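Local coordinates for putative ABC transporter, ATP-binding protein ComA (Streptococcus mutans, PDB 3K8U) that is a putative ABC transporter ATP-binding protein, represented here by its peptidase domain of the C39 family, which belongs to the papain-like clan CA, at residues Pro19-Ser24 with Leu52-Ala57; Ala70-Phe75 with Glu125-Glu130; Val88-Gly91 with Gln95-Tyr98. One frame throughout, in Å; residues are numbered along the deposited sequence.

How the contacts relate
Contact 1 packs two helices on one side of the chain's centre, and contact 2 lies on the opposite side, where a short 3-10 segment meets helix 124-130; their centres are about 21 Å apart and they do not touch. Contact 3, in the hairpin of strands 84-90 and 93-104, bridges them, with centres about 14 Å from contact 1 and about 13 Å from contact 2. Toward contact 1, Ile54 CD1 rests 3.7 Å from Tyr97 CZ; toward contact 2, Glu130 O lies 2.8 Å from Ile89 N, a probable hydrogen bond. His96, in contact 3, sits beside Cys17 and Asp112, a grouping consistent with a clan CA active site.

Contact 1. Residues Pro19-Ser24 with Leu52-Ala57; sequences PAVLAS and LGIVEA
Leu22 and Val21 of helix 17-28 meet Ala57 and Ile54 of helix 51-60 in the helical part of a papain-like fold. The two short segments run roughly the same way, their axes crossing at -35° and coming no closer than 10.3 Å, so branched aliphatic side chains are suited to spanning the gap.

Leu22 can be followed outward from CB. Its CB is directed at the other helix, and with CG anti to the backbone N (chi1 180°) the chain continues outward from its own helix. Neither CB nor CG has an atom of 52-57 within 4.5 Å; the reach is completed at the fork. There CD2 does the touching while CD1 stays just beyond contact distance. Leu22 CD2 lies 4.1 Å from Ile54 O and presses on the methyl of Ala57. A small residue fits at position 57 because the leucine tip comes so near the helix surface.

One turn earlier on helix 51-60, Ile54 sends its long branch toward Val21, CG1 lying beside the backbone N and CD1 fully extended beyond it. The two side chains cross at about a right angle, and Ile54 CD1 meets Val21 CG2 at 4.2 Å. Leu22 also touches Leu38, and thus helix 35-41. The tightest touch across this contact is Leu22 CD2 to Ala57 CB, at 3.5 Å, shorter than usual for two carbons.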
loop_
_atom_site.group_PDB
_atom_site.type_symbol
_atom_site.label_atom_id
_atom_site.label_comp_id
_atom_site.label_asym_id
_atom_site.label_seq_id
_atom_site.Cartn_x
_atom_site.Cartn_y
_atom_site.Cartn_z
ATOM N N PRO A 19 -6.284 5.827 1.005
ATOM C CA PRO A 19 -6.026 6.551 2.252
ATOM C C PRO A 19 -5.519 5.591 3.331
ATOM O O PRO A 19 -4.618 5.931 4.096
ATOM C CB PRO A 19 -7.408 7.100 2.605
ATOM C CG PRO A 19 -7.984 7.405 1.277
ATOM C CD PRO A 19 -7.594 6.203 0.440
ATOM N N ALA A 20 -6.078 4.380 3.364
ATOM C CA ALA A 20 -5.687 3.372 4.351
ATOM C C ALA A 20 -4.236 2.911 4.244
ATOM O O ALA A 20 -3.536 2.859 5.257
ATOM C CB ALA A 20 -6.629 2.176 4.301
ATOM N N VAL A 21 -3.778 2.553 3.042
ATOM C CA VAL A 21 -2.385 2.117 2.899
ATOM C C VAL A 21 -1.417 3.257 3.200
ATOM O O VAL A 21 -0.372 3.035 3.806
ATOM C CB VAL A 21 -2.065 1.476 1.508
ATOM C CG1 VAL A 21 -2.904 0.222 1.313
ATOM C CG2 VAL A 21 -2.282 2.465 0.371
ATOM N N LEU A 22 -1.780 4.480 2.818
ATOM C CA LEU A 22 -0.924 5.629 3.085
ATOM C C LEU A 22 -0.832 5.864 4.594
ATOM O O LEU A 22 0.256 6.090 5.126
ATOM C CB LEU A 22 -1.440 6.882 2.369
ATOM C CG LEU A 22 -0.631 8.172 2.572
ATOM C CD1 LEU A 22 0.834 7.950 2.217
ATOM C CD2 LEU A 22 -1.223 9.290 1.729
ATOM N N ALA A 23 -1.968 5.778 5.282
ATOM C CA ALA A 23 -1.997 5.958 6.735
ATOM C C ALA A 23 -1.154 4.875 7.413
ATOM O O ALA A 23 -0.448 5.141 8.394
ATOM C CB ALA A 23 -3.437 5.908 7.252
ATOM N N SER A 24 -1.209 3.663 6.868
ATOM C CA SER A 24 -0.454 2.535 7.408
ATOM C C SER A 24 1.051 2.776 7.357
ATOM O O SER A 24 1.749 2.604 8.362
ATOM C CB SER A 24 -0.797 1.249 6.650
ATOM O OG SER A 24 -2.177 0.939 6.755
ATOM N N LEU A 52 -1.407 8.323 -8.479
ATOM C CA LEU A 52 -0.964 9.716 -8.457
ATOM C C LEU A 52 -1.459 10.388 -7.175
ATOM O O LEU A 52 -0.730 11.156 -6.547
ATOM C CB LEU A 52 -1.518 10.461 -9.675
ATOM C CG LEU A 52 -0.545 11.251 -10.559
ATOM C CD1 LEU A 52 0.148 12.342 -9.754
ATOM C CD2 LEU A 52 0.472 10.304 -11.175
ATOM N N GLY A 53 -2.701 10.085 -6.800
ATOM C CA GLY A 53 -3.291 10.644 -5.595
ATOM C C GLY A 53 -2.533 10.234 -4.345
ATOM O O GLY A 53 -2.322 11.049 -3.444
ATOM N N ILE A 54 -2.130 8.967 -4.276
ATOM C CA ILE A 54 -1.371 8.473 -3.129
ATOM C C ILE A 54 -0.030 9.208 -3.051
ATOM O O ILE A 54 0.367 9.697 -1.987
ATOM C CB ILE A 54 -1.116 6.946 -3.231
ATOM C CG1 ILE A 54 -2.424 6.175 -3.046
ATOM C CG2 ILE A 54 -0.090 6.504 -2.194
ATOM C CD1 ILE A 54 -2.269 4.670 -3.173
ATOM N N VAL A 55 0.642 9.310 -4.194
ATOM C CA VAL A 55 1.935 9.980 -4.284
ATOM C C VAL A 55 1.847 11.456 -3.898
ATOM O O VAL A 55 2.666 11.947 -3.118
ATOM C CB VAL A 55 2.534 9.840 -5.705
ATOM C CG1 VAL A 55 3.766 10.720 -5.860
ATOM C CG2 VAL A 55 2.900 8.387 -5.972
ATOM N N GLU A 56 0.845 12.153 -4.432
ATOM C CA GLU A 56 0.651 13.572 -4.138
ATOM C C GLU A 56 0.418 13.805 -2.652
ATOM O O GLU A 56 0.993 14.723 -2.063
ATOM C CB GLU A 56 -0.527 14.138 -4.937
ATOM C CG GLU A 56 -0.281 14.219 -6.437
ATOM C CD GLU A 56 -1.453 14.816 -7.200
ATOM O OE1 GLU A 56 -2.618 14.477 -6.891
ATOM O OE2 GLU A 56 -1.203 15.626 -8.119
ATOM N N ALA A 57 -0.417 12.963 -2.048
ATOM C CA ALA A 57 -0.721 13.072 -0.627
ATOM C C ALA A 57 0.532 12.834 0.210
ATOM O O ALA A 57 0.828 13.602 1.125
ATOM C CB ALA A 57 -1.816 12.089 -0.243
#

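Contact 2. Residues Ala70-Phe75 with Glu125-Glu130; sequences ADMTLF and ERFQSE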
loop_
_atom_site.group_PDB
_atom_site.type_symbol
_atom_site.label_atom_id
_atom_site.label_comp_id
_atom_site.label_asym_id
_atom_site.label_seq_id
_atom_site.Cartn_x
_atom_site.Cartn_y
_atom_site.Cartn_z
ATOM N N ALA A 70 7.738 -2.900 -11.239
ATOM C CA ALA A 70 8.636 -3.992 -10.897
ATOM C C ALA A 70 8.042 -5.358 -11.184
ATOM O O ALA A 70 6.964 -5.472 -11.756
ATOM C CB ALA A 70 9.015 -3.884 -9.423
ATOM N N ASP A 71 8.790 -6.396 -10.825
ATOM C CA ASP A 71 8.346 -7.772 -10.999
ATOM C C ASP A 71 8.695 -8.534 -9.719
ATOM O O ASP A 71 9.272 -7.963 -8.793
ATOM C CB ASP A 71 8.985 -8.410 -12.240
ATOM C CG ASP A 71 10.499 -8.323 -12.234
ATOM O OD1 ASP A 71 11.118 -8.840 -11.287
ATOM O OD2 ASP A 71 11.072 -7.733 -13.174
ATOM N N MET A 72 8.397 -9.826 -9.677
ATOM C CA MET A 72 8.655 -10.607 -8.470
ATOM C C MET A 72 10.105 -10.770 -8.001
ATOM O O MET A 72 10.334 -11.114 -6.842
ATOM C CB MET A 72 7.942 -11.958 -8.541
ATOM C CG MET A 72 6.416 -11.845 -8.581
ATOM S SD MET A 72 5.677 -11.029 -7.132
ATOM C CE MET A 72 5.881 -12.303 -5.888
ATOM N N THR A 73 11.083 -10.481 -8.861
ATOM C CA THR A 73 12.490 -10.599 -8.459
ATOM C C THR A 73 12.805 -9.541 -7.406
ATOM O O THR A 73 13.806 -9.624 -6.698
ATOM C CB THR A 73 13.466 -10.413 -9.643
ATOM O OG1 THR A 73 13.410 -9.059 -10.104
ATOM C CG2 THR A 73 13.127 -11.364 -10.777
ATOM N N LEU A 74 11.930 -8.542 -7.308
ATOM C CA LEU A 74 12.079 -7.474 -6.333
ATOM C C LEU A 74 12.242 -8.061 -4.933
ATOM O O LEU A 74 13.073 -7.606 -4.150
ATOM C CB LEU A 74 10.834 -6.579 -6.370
ATOM C CG LEU A 74 10.791 -5.378 -5.432
ATOM C CD1 LEU A 74 11.860 -4.364 -5.845
ATOM C CD2 LEU A 74 9.401 -4.752 -5.468
ATOM N N PHE A 75 11.497 -9.126 -4.652
ATOM C CA PHE A 75 11.533 -9.760 -3.343
ATOM C C PHE A 75 12.764 -10.612 -3.041
ATOM O O PHE A 75 12.960 -11.050 -1.902
ATOM C CB PHE A 75 10.222 -10.520 -3.106
ATOM C CG PHE A 75 9.008 -9.650 -3.257
ATOM C CD1 PHE A 75 8.703 -8.692 -2.289
ATOM C CD2 PHE A 75 8.214 -9.726 -4.397
ATOM C CE1 PHE A 75 7.631 -7.820 -2.460
ATOM C CE2 PHE A 75 7.140 -8.857 -4.578
ATOM C CZ PHE A 75 6.848 -7.898 -3.605
ATOM N N GLU A 125 2.823 -16.688 -5.568
ATOM C CA GLU A 125 2.054 -17.026 -6.767
ATOM C C GLU A 125 0.759 -16.223 -6.832
ATOM O O GLU A 125 0.426 -15.646 -7.866
ATOM C CB GLU A 125 1.690 -18.512 -6.756
ATOM C CG GLU A 125 1.854 -19.211 -8.089
ATOM C CD GLU A 125 3.256 -19.763 -8.290
ATOM O OE1 GLU A 125 3.384 -20.864 -8.870
ATOM O OE2 GLU A 125 4.227 -19.105 -7.859
ATOM N N ARG A 126 0.014 -16.227 -5.728
ATOM C CA ARG A 126 -1.253 -15.503 -5.628
ATOM C C ARG A 126 -1.022 -14.008 -5.820
ATOM O O ARG A 126 -1.736 -13.348 -6.580
ATOM C CB ARG A 126 -1.886 -15.736 -4.252
ATOM C CG ARG A 126 -3.185 -14.971 -4.011
ATOM C CD ARG A 126 -4.392 -15.738 -4.517
ATOM N NE ARG A 126 -4.580 -16.982 -3.771
ATOM C CZ ARG A 126 -5.713 -17.676 -3.734
ATOM N NH1 ARG A 126 -6.781 -17.255 -4.399
ATOM N NH2 ARG A 126 -5.777 -18.797 -3.026
ATOM N N PHE A 127 -0.032 -13.480 -5.106
ATOM C CA PHE A 127 0.303 -12.064 -5.188
ATOM C C PHE A 127 0.668 -11.668 -6.622
ATOM O O PHE A 127 0.184 -10.664 -7.142
ATOM C CB PHE A 127 1.461 -11.743 -4.253
ATOM C CG PHE A 127 1.856 -10.299 -4.261
ATOM C CD1 PHE A 127 1.121 -9.365 -3.541
ATOM C CD2 PHE A 127 2.962 -9.872 -4.988
ATOM C CE1 PHE A 127 1.482 -8.020 -3.546
ATOM C CE2 PHE A 127 3.329 -8.535 -4.999
ATOM C CZ PHE A 127 2.590 -7.606 -4.278
ATOM N N GLN A 128 1.534 -12.461 -7.243
ATOM C CA GLN A 128 1.967 -12.215 -8.622
ATOM C C GLN A 128 0.766 -12.123 -9.576
ATOM O O GLN A 128 0.768 -11.326 -10.517
ATOM C CB GLN A 128 2.919 -13.334 -9.056
ATOM C CG GLN A 128 3.545 -13.156 -10.434
ATOM C CD GLN A 128 4.615 -14.197 -10.708
ATOM O OE1 GLN A 128 5.756 -13.859 -11.020
ATOM N NE2 GLN A 128 4.258 -15.466 -10.567
ATOM N N SER A 129 -0.273 -12.914 -9.311
ATOM C CA SER A 129 -1.472 -12.903 -10.149
ATOM C C SER A 129 -2.290 -11.611 -10.044
ATOM O O SER A 129 -2.900 -11.187 -11.022
ATOM C CB SER A 129 -2.369 -14.105 -9.830
ATOM O OG SER A 129 -1.700 -15.330 -10.085
ATOM N N GLU A 130 -2.293 -10.984 -8.868
ATOM C CA GLU A 130 -3.058 -9.751 -8.640
ATOM C C GLU A 130 -2.285 -8.450 -8.876
ATOM O O GLU A 130 -2.867 -7.431 -9.246
ATOM C CB GLU A 130 -3.576 -9.711 -7.194
ATOM C CG GLU A 130 -4.422 -10.896 -6.755
ATOM C CD GLU A 130 -4.831 -10.818 -5.285
ATOM O OE1 GLU A 130 -5.711 -11.604 -4.880
ATOM O OE2 GLU A 130 -4.274 -9.983 -4.532
HETATM O O HOH W 1 6.603 -11.347 -12.008
#
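Met72 lies against Phe127 and Gln128, joining a short 3-10 segment, entered through an Asx turn, to helix 124-130 beside the antiparallel sheet. Its flexible thioether chain is bent at both chi2 (-60°) and chi3 (-73°), which curls sulfur and terminal methyl against the neighbouring ring. Met72 SD lies near the plane of that ring, at its edge, 3.6 Å from Phe127 CD2: a Met-aromatic contact made without covering either face.

Phe127 has its CG anti to the backbone N, and the ring extends from the helix far enough to meet Phe75 as well. Phe127 CE2 is 3.8 Å from Phe75 CZ, and the ring planes stand at 83° in an oblique meeting. Leu108 of strand 107-112 touches both phenylalanines and Met72, so the three side chains share a partner on the sheet.

Gln128, at the more exposed border, is extended, and its aliphatic part runs beside Met72 CG; Gln128 OE1 also comes to 3.2 Å from Met72 CG, not as a hydrogen bond. In the Asx turn, Asp71 OD1 takes Thr73 N on its anti lone pair and Thr73 OG1 on its syn one, fixing the start of the 3-10 turn. A water bridges the border: it donates to Gln128 OE1 at 2.8 Å and accepts a weak bond from Met72 N.

Contact 3. Residues Val88-Gly91 with Gln95-Tyr98; sequences VIKG and QHYY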
loop_
_atom_site.group_PDB
_atom_site.type_symbol
_atom_site.label_atom_id
_atom_site.label_comp_id
_atom_site.label_asym_id
_atom_site.label_seq_id
_atom_site.Cartn_x
_atom_site.Cartn_y
_atom_site.Cartn_z
ATOM N N VAL A 88 -2.911 -3.731 -6.583
ATOM C CA VAL A 88 -3.370 -5.084 -6.896
ATOM C C VAL A 88 -4.793 -5.067 -7.423
ATOM O O VAL A 88 -5.633 -4.305 -6.935
ATOM C CB VAL A 88 -3.303 -6.020 -5.663
ATOM C CG1 VAL A 88 -1.856 -6.237 -5.242
ATOM C CG2 VAL A 88 -4.108 -5.428 -4.497
ATOM N N ILE A 89 -5.052 -5.877 -8.447
ATOM C CA ILE A 89 -6.387 -5.960 -9.031
ATOM C C ILE A 89 -7.114 -7.123 -8.359
ATOM O O ILE A 89 -6.647 -8.258 -8.390
ATOM C CB ILE A 89 -6.334 -6.225 -10.562
ATOM C CG1 ILE A 89 -5.424 -5.207 -11.252
ATOM C CG2 ILE A 89 -7.744 -6.180 -11.157
ATOM C CD1 ILE A 89 -5.909 -3.765 -11.180
ATOM N N LYS A 90 -8.231 -6.828 -7.705
ATOM C CA LYS A 90 -9.003 -7.867 -7.034
ATOM C C LYS A 90 -10.420 -7.858 -7.574
ATOM O O LYS A 90 -11.231 -7.006 -7.206
ATOM C CB LYS A 90 -8.999 -7.647 -5.520
ATOM C CG LYS A 90 -7.618 -7.723 -4.895
ATOM C CD LYS A 90 -7.690 -7.720 -3.380
ATOM C CE LYS A 90 -8.398 -8.954 -2.853
ATOM N NZ LYS A 90 -7.710 -10.214 -3.240
ATOM N N GLY A 91 -10.713 -8.814 -8.452
ATOM C CA GLY A 91 -12.029 -8.880 -9.058
ATOM C C GLY A 91 -12.210 -7.634 -9.900
ATOM O O GLY A 91 -11.323 -7.279 -10.680
ATOM N N GLN A 95 -8.874 -0.249 -8.101
ATOM C CA GLN A 95 -8.124 0.687 -7.270
ATOM C C GLN A 95 -7.909 0.165 -5.848
ATOM O O GLN A 95 -8.217 0.839 -4.861
ATOM C CB GLN A 95 -8.813 2.059 -7.234
ATOM C CG GLN A 95 -8.896 2.767 -8.584
ATOM C CD GLN A 95 -7.555 3.290 -9.078
ATOM O OE1 GLN A 95 -6.489 2.834 -8.649
ATOM N NE2 GLN A 95 -7.603 4.261 -9.983
ATOM N N HIS A 96 -7.398 -1.056 -5.747
ATOM C CA HIS A 96 -7.120 -1.653 -4.449
ATOM C C HIS A 96 -5.606 -1.698 -4.273
ATOM O O HIS A 96 -4.868 -1.848 -5.248
ATOM C CB HIS A 96 -7.708 -3.063 -4.350
ATOM C CG HIS A 96 -7.886 -3.532 -2.940
ATOM N ND1 HIS A 96 -8.962 -3.154 -2.163
ATOM C CD2 HIS A 96 -7.109 -4.310 -2.151
ATOM C CE1 HIS A 96 -8.836 -3.676 -0.956
ATOM N NE2 HIS A 96 -7.721 -4.382 -0.923
ATOM N N TYR A 97 -5.144 -1.548 -3.034
ATOM C CA TYR A 97 -3.713 -1.561 -2.746
ATOM C C TYR A 97 -3.433 -2.356 -1.484
ATOM O O TYR A 97 -4.312 -2.522 -0.642
ATOM C CB TYR A 97 -3.192 -0.131 -2.508
ATOM C CG TYR A 97 -3.409 0.830 -3.655
ATOM C CD1 TYR A 97 -2.409 1.060 -4.595
ATOM C CD2 TYR A 97 -4.625 1.500 -3.805
ATOM C CE1 TYR A 97 -2.614 1.930 -5.665
ATOM C CE2 TYR A 97 -4.840 2.369 -4.865
ATOM C CZ TYR A 97 -3.835 2.578 -5.790
ATOM O OH TYR A 97 -4.055 3.428 -6.848
ATOM N N TYR A 98 -2.196 -2.827 -1.360
ATOM C CA TYR A 98 -1.747 -3.552 -0.173
ATOM C C TYR A 98 -0.490 -2.858 0.310
ATOM O O TYR A 98 0.163 -2.119 -0.434
ATOM C CB TYR A 98 -1.267 -4.973 -0.491
ATOM C CG TYR A 98 -2.269 -6.004 -0.939
ATOM C CD1 TYR A 98 -3.629 -5.876 -0.668
ATOM C CD2 TYR A 98 -1.833 -7.146 -1.614
ATOM C CE1 TYR A 98 -4.532 -6.866 -1.059
ATOM C CE2 TYR A 98 -2.720 -8.135 -2.009
ATOM C CZ TYR A 98 -4.064 -7.995 -1.730
ATOM O OH TYR A 98 -4.928 -8.988 -2.123
#
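Val88 and His96 face each other near the end of the beta hairpin formed by strands 84-90 and 93-104. Val88 N donates to His96 O at 3.0 Å with an N-H...O angle of 163°, approaching from 32° off the carbonyl plane. Val88 O lies 3.1 Å from the same His96 O, but both are acceptors and no bond joins them; the short strands splay, at 125° between their directions. Tyr98 pairs with Val86 farther along the hairpin, while Ile89 pairs with Glu130 at the end of helix 124-130.

Valine offers two methyls from one CB: Val88 CG2 stands over the Tyr98 ring, 3.6 Å from its centroid, a CH-pi contact, and Val88 CG1 packs on Tyr98 CD2. CG2 also meets the His96 ring in plane at its edge.

Glu130 serves two polar ends: OE1 forms a salt bridge with Lys90 NZ, and OE2 is hydrogen-bonded to Tyr98 OH. Tyr97 OH is bonded to Thr49 O. His96 NE2 is bonded to Asp112 OD1, and its side chain touches Cys17, consistent with a clan CA active site. Lysine's long aliphatic chain can pack on the rings, Lys90 CD 3.7 Å from His96 CD2, and still deliver its ammonium to Glu130; bends at chi3 and chi4 bring Lys90 NZ to a weak bond with Tyr98 OH, at 3.2 Å.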